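Long-range contacts in putative uncharacterized protein (Thermotoga maritima, PDB 3CNL), which binds GTP and, as a circularly permuted GTPase, probably takes part in a late step of 50S ribosomal subunit assembly: residues R32-T37 against K167-V171; A188-F192 against F231-V235. All coordinates share one frame; numbering follows the deposited sequence.

Interaction 1: R32-T37 against K167-V171; sequences RAPFAT and KLLLV
V171 makes the largest single share of the apolar contact, sending one methyl to each end of the 32-37 turn: CG1 lies 3.9 Å from A33 CB, and CG2 meets T37 CG2 tip to tip at 3.7 Å. Further back along helix 162-170, A36 CB sits on K167 CB at 3.6 Å, close to the backbone, before the lysine chain leads off toward its salt-bridge partner D163. L168 CD2 comes up beside the carbonyl oxygen of A36, which takes its hydrogen bond from K157.

R32 and A33 belong to the D-A-R-x-P sequence following strand 24-30, characteristic of circularly permuted GTPases of this family; here it turns back against the end of the first helix beyond the GTPase sheet. No hydrogen bond crosses, so the polar work is done within the turn and by its surroundings. T37 OG1, between N and carbonyl carbon at chi1 59°, donates to A33 O over 2.7 Å from above the carbonyl plane, while T37 N reaches that oxygen from the opposite face; OG1 also accepts from the D30 amide. With an alanine here, that amide and A33 O would probably each lose a partner and a gap open before V171 CG2. The R32 guanidinium, salt-bridged to D30 and hydrogen-bonded to A236 O through NH2, slides past V171, with NH2 3.8 Å from V171 CA.

Interaction 2: A188-F192 against F231-V235; sequences AFEIF and FFTEV
The 188-192 and 231-235 turns of helices 182-196 and 224-236 point 43° apart, their local axes coming no closer than 12.2 Å, so that the bulk between them is supplied by large side chains. This is packing inside the helical domain that follows the GTPase sheet, and it takes the form of a phenylalanine cluster. At its heart F231 and F192 make a T-shaped pair: the edge of F231 points at the face of F192, planes at 86° and ring centroids 5.0 Å apart. F231 CZ does the touching, standing 3.4 Å above the F192 plane toward its rim. F231 leaves its helix with CG anti to the backbone N (chi1 173°), and F192 does the same, which carries each ring across the space between the axes.

V235, one turn on from F231, works on both rings: its CG2 packs over a face of F231 and lies 3.9 Å from F192 CE1. The other flank of F231 is approached by F189, whose ring edge comes near F231 CE2. F205 and F206 of helix 202-212 extend the cluster, both meeting F189 and F231. Toward the start of 188-192 the helices meet through F232, whose ring lies with one face over F231 CD2; the far end of the ring reaches the other helix, where F232 CE1 is 3.7 Å from A188 CB.

How the interactions relate
Both contacts are buried, but interaction 1 lies near the centre of the chain, where the GTPase sheet meets the helices after it, whereas interaction 2 sits deeper within those helices. The first joins a loop to a helix end with small aliphatic groups and is ringed by polar bonds; the second joins two helices through aromatic rings. They share a boundary: R32 NH1 of interaction 1 is probably hydrogen-bonded to V235 O of interaction 2 at 2.9 Å. L170 of helix 162-170, marginal in the first contact, packs with CD1 against A188 O and I191 CG2, tying that helix to the next one in the chain.

Interaction 1: R32-T37 against K167-V171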
loop_
_atom_site.group_PDB
_atom_site.type_symbol
_atom_site.label_atom_id
_atom_site.label_comp_id
_atom_site.label_asym_id
_atom_site.label_seq_id
_atom_site.Cartn_x
_atom_site.Cartn_y
_atom_site.Cartn_z
ATOM N N ARG A 32 -2.146 -6.029 3.101
ATOM C CA ARG A 32 -1.261 -7.209 2.958
ATOM C C ARG A 32 0.101 -6.999 3.631
ATOM O O ARG A 32 0.843 -7.961 3.941
ATOM C CB ARG A 32 -1.079 -7.542 1.483
ATOM C CG ARG A 32 -2.368 -7.886 0.769
ATOM C CD ARG A 32 -2.193 -8.018 -0.754
ATOM N NE ARG A 32 -1.768 -6.743 -1.370
ATOM C CZ ARG A 32 -1.319 -6.626 -2.622
ATOM N NH1 ARG A 32 -1.233 -7.708 -3.397
ATOM N NH2 ARG A 32 -0.952 -5.437 -3.117
ATOM N N ALA A 33 0.439 -5.736 3.859
ATOM C CA ALA A 33 1.719 -5.393 4.478
ATOM C C ALA A 33 1.566 -4.122 5.307
ATOM O O ALA A 33 2.066 -3.084 4.906
ATOM C CB ALA A 33 2.802 -5.173 3.362
ATOM N N PRO A 34 0.831 -4.178 6.437
ATOM C CA PRO A 34 0.588 -2.955 7.224
ATOM C C PRO A 34 1.773 -2.271 7.873
ATOM O O PRO A 34 1.710 -1.054 8.065
ATOM C CB PRO A 34 -0.439 -3.404 8.286
ATOM C CG PRO A 34 -1.061 -4.611 7.675
ATOM C CD PRO A 34 0.067 -5.315 6.977
ATOM N N PHE A 35 2.824 -3.010 8.240
ATOM C CA PHE A 35 4.015 -2.356 8.772
ATOM C C PHE A 35 4.822 -1.757 7.620
ATOM O O PHE A 35 5.200 -0.581 7.656
ATOM C CB PHE A 35 4.898 -3.302 9.599
ATOM C CG PHE A 35 4.438 -3.522 11.030
ATOM C CD1 PHE A 35 3.629 -2.600 11.691
ATOM C CD2 PHE A 35 4.857 -4.651 11.723
ATOM C CE1 PHE A 35 3.221 -2.823 12.996
ATOM C CE2 PHE A 35 4.464 -4.880 13.046
ATOM C CZ PHE A 35 3.658 -3.973 13.678
ATOM N N ALA A 36 5.053 -2.552 6.580
ATOM C CA ALA A 36 5.863 -2.101 5.474
ATOM C C ALA A 36 5.326 -0.812 4.900
ATOM O O ALA A 36 6.114 0.082 4.589
ATOM C CB ALA A 36 5.983 -3.204 4.372
ATOM N N THR A 37 3.994 -0.703 4.779
ATOM C CA THR A 37 3.339 0.451 4.142
ATOM C C THR A 37 2.874 1.545 5.133
ATOM O O THR A 37 2.077 2.413 4.779
ATOM C CB THR A 37 2.143 0.031 3.239
ATOM O OG1 THR A 37 1.163 -0.671 4.017
ATOM C CG2 THR A 37 2.627 -0.855 2.058
ATOM N N LYS A 167 9.013 -6.329 0.754
ATOM C CA LYS A 167 7.576 -6.137 1.034
ATOM C C LYS A 167 6.960 -4.972 0.246
ATOM O O LYS A 167 5.842 -5.079 -0.302
ATOM C CB LYS A 167 7.363 -5.992 2.544
ATOM C CG LYS A 167 7.383 -7.333 3.270
ATOM C CD LYS A 167 7.706 -7.179 4.736
ATOM C CE LYS A 167 7.534 -8.531 5.433
ATOM N NZ LYS A 167 8.031 -8.478 6.842
ATOM N N LEU A 168 7.691 -3.868 0.174
ATOM C CA LEU A 168 7.291 -2.752 -0.692
ATOM C C LEU A 168 7.277 -3.120 -2.174
ATOM O O LEU A 168 6.458 -2.599 -2.934
ATOM C CB LEU A 168 8.160 -1.520 -0.454
ATOM C CG LEU A 168 8.068 -0.836 0.913
ATOM C CD1 LEU A 168 9.133 0.241 1.017
ATOM C CD2 LEU A 168 6.658 -0.220 1.077
ATOM N N LEU A 169 8.188 -3.985 -2.602
ATOM C CA LEU A 169 8.106 -4.539 -3.954
ATOM C C LEU A 169 6.824 -5.334 -4.188
ATOM O O LEU A 169 6.165 -5.213 -5.235
ATOM C CB LEU A 169 9.334 -5.439 -4.234
ATOM C CG LEU A 169 9.397 -6.193 -5.558
ATOM C CD1 LEU A 169 9.494 -5.206 -6.697
ATOM C CD2 LEU A 169 10.636 -7.112 -5.554
ATOM N N LEU A 170 6.493 -6.184 -3.228
ATOM C CA LEU A 170 5.321 -7.072 -3.342
ATOM C C LEU A 170 3.979 -6.302 -3.418
ATOM O O LEU A 170 3.024 -6.773 -4.020
ATOM C CB LEU A 170 5.311 -8.062 -2.147
ATOM C CG LEU A 170 6.298 -9.230 -2.171
ATOM C CD1 LEU A 170 6.495 -9.913 -0.809
ATOM C CD2 LEU A 170 5.899 -10.266 -3.197
ATOM N N VAL A 171 3.897 -5.136 -2.779
ATOM C CA VAL A 171 2.681 -4.308 -2.866
ATOM C C VAL A 171 2.754 -3.250 -4.004
ATOM O O VAL A 171 1.857 -2.428 -4.155
ATOM C CB VAL A 171 2.320 -3.657 -1.496
ATOM C CG1 VAL A 171 1.987 -4.741 -0.463
ATOM C CG2 VAL A 171 3.448 -2.767 -1.000
#

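Interaction 2: A188-F192 against F231-V235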
loop_
_atom_site.group_PDB
_atom_site.type_symbol
_atom_site.label_atom_id
_atom_site.label_comp_id
_atom_site.label_asym_id
_atom_site.label_seq_id
_atom_site.Cartn_x
_atom_site.Cartn_y
_atom_site.Cartn_z
ATOM N N ALA A 188 11.653 -11.296 -1.472
ATOM C CA ALA A 188 10.263 -11.102 -1.910
ATOM C C ALA A 188 9.646 -12.408 -2.383
ATOM O O ALA A 188 8.505 -12.709 -2.047
ATOM C CB ALA A 188 10.200 -10.066 -3.028
ATOM N N PHE A 189 10.379 -13.170 -3.189
ATOM C CA PHE A 189 9.872 -14.478 -3.633
ATOM C C PHE A 189 9.668 -15.420 -2.429
ATOM O O PHE A 189 8.641 -16.073 -2.325
ATOM C CB PHE A 189 10.786 -15.125 -4.704
ATOM C CG PHE A 189 10.283 -16.453 -5.184
ATOM C CD1 PHE A 189 9.117 -16.531 -5.944
ATOM C CD2 PHE A 189 10.939 -17.628 -4.844
ATOM C CE1 PHE A 189 8.621 -17.778 -6.370
ATOM C CE2 PHE A 189 10.454 -18.869 -5.265
ATOM C CZ PHE A 189 9.305 -18.939 -6.030
ATOM N N GLU A 190 10.629 -15.448 -1.509
ATOM C CA GLU A 190 10.509 -16.259 -0.285
ATOM C C GLU A 190 9.221 -15.929 0.494
ATOM O O GLU A 190 8.473 -16.823 0.906
ATOM C CB GLU A 190 11.748 -16.050 0.598
ATOM C CG GLU A 190 11.767 -16.849 1.887
ATOM C CD GLU A 190 13.082 -16.677 2.630
ATOM O OE1 GLU A 190 13.852 -17.658 2.698
ATOM O OE2 GLU A 190 13.374 -15.560 3.110
ATOM N N ILE A 191 8.962 -14.643 0.677
ATOM C CA ILE A 191 7.753 -14.182 1.366
ATOM C C ILE A 191 6.517 -14.626 0.612
ATOM O O ILE A 191 5.587 -15.186 1.212
ATOM C CB ILE A 191 7.742 -12.641 1.564
ATOM C CG1 ILE A 191 8.890 -12.205 2.467
ATOM C CG2 ILE A 191 6.379 -12.159 2.155
ATOM C CD1 ILE A 191 9.198 -10.719 2.346
ATOM N N PHE A 192 6.525 -14.420 -0.709
ATOM C CA PHE A 192 5.440 -14.886 -1.546
ATOM C C PHE A 192 5.240 -16.407 -1.413
ATOM O O PHE A 192 4.132 -16.884 -1.116
ATOM C CB PHE A 192 5.672 -14.495 -3.015
ATOM C CG PHE A 192 4.623 -15.026 -3.931
ATOM C CD1 PHE A 192 3.375 -14.418 -3.986
ATOM C CD2 PHE A 192 4.857 -16.175 -4.702
ATOM C CE1 PHE A 192 2.385 -14.920 -4.811
ATOM C CE2 PHE A 192 3.865 -16.687 -5.533
ATOM C CZ PHE A 192 2.635 -16.062 -5.590
ATOM N N PHE A 231 6.037 -10.484 -12.858
ATOM C CA PHE A 231 5.542 -11.299 -11.741
ATOM C C PHE A 231 5.109 -10.404 -10.582
ATOM O O PHE A 231 3.981 -10.520 -10.078
ATOM C CB PHE A 231 6.581 -12.342 -11.277
ATOM C CG PHE A 231 6.170 -13.077 -10.032
ATOM C CD1 PHE A 231 5.144 -14.004 -10.066
ATOM C CD2 PHE A 231 6.769 -12.792 -8.816
ATOM C CE1 PHE A 231 4.735 -14.648 -8.903
ATOM C CE2 PHE A 231 6.371 -13.462 -7.641
ATOM C CZ PHE A 231 5.368 -14.371 -7.693
ATOM N N PHE A 232 5.994 -9.501 -10.179
ATOM C CA PHE A 232 5.733 -8.657 -9.011
ATOM C C PHE A 232 4.665 -7.613 -9.261
ATOM O O PHE A 232 3.952 -7.216 -8.340
ATOM C CB PHE A 232 7.031 -8.055 -8.429
ATOM C CG PHE A 232 7.910 -9.083 -7.791
ATOM C CD1 PHE A 232 7.488 -9.769 -6.663
ATOM C CD2 PHE A 232 9.159 -9.407 -8.339
ATOM C CE1 PHE A 232 8.290 -10.771 -6.088
ATOM C CE2 PHE A 232 9.959 -10.395 -7.766
ATOM C CZ PHE A 232 9.529 -11.071 -6.643
ATOM N N THR A 233 4.510 -7.226 -10.518
ATOM C CA THR A 233 3.408 -6.354 -10.928
ATOM C C THR A 233 2.119 -7.120 -10.754
ATOM O O THR A 233 1.169 -6.609 -10.173
ATOM C CB THR A 233 3.577 -5.903 -12.386
ATOM O OG1 THR A 233 4.731 -5.062 -12.451
ATOM C CG2 THR A 233 2.350 -5.120 -12.875
ATOM N N GLU A 234 2.092 -8.364 -11.224
ATOM C CA GLU A 234 0.953 -9.228 -10.995
ATOM C C GLU A 234 0.644 -9.515 -9.512
ATOM O O GLU A 234 -0.519 -9.488 -9.102
ATOM C CB GLU A 234 1.121 -10.536 -11.773
ATOM C CG GLU A 234 0.865 -10.350 -13.269
ATOM C CD GLU A 234 0.828 -11.647 -14.028
ATOM O OE1 GLU A 234 0.452 -11.611 -15.217
ATOM O OE2 GLU A 234 1.179 -12.698 -13.453
ATOM N N VAL A 235 1.664 -9.798 -8.714
ATOM C CA VAL A 235 1.467 -9.985 -7.258
ATOM C C VAL A 235 0.822 -8.742 -6.607
ATOM O O VAL A 235 -0.127 -8.857 -5.810
ATOM C CB VAL A 235 2.789 -10.338 -6.523
ATOM C CG1 VAL A 235 2.587 -10.297 -5.024
ATOM C CG2 VAL A 235 3.271 -11.735 -6.935
#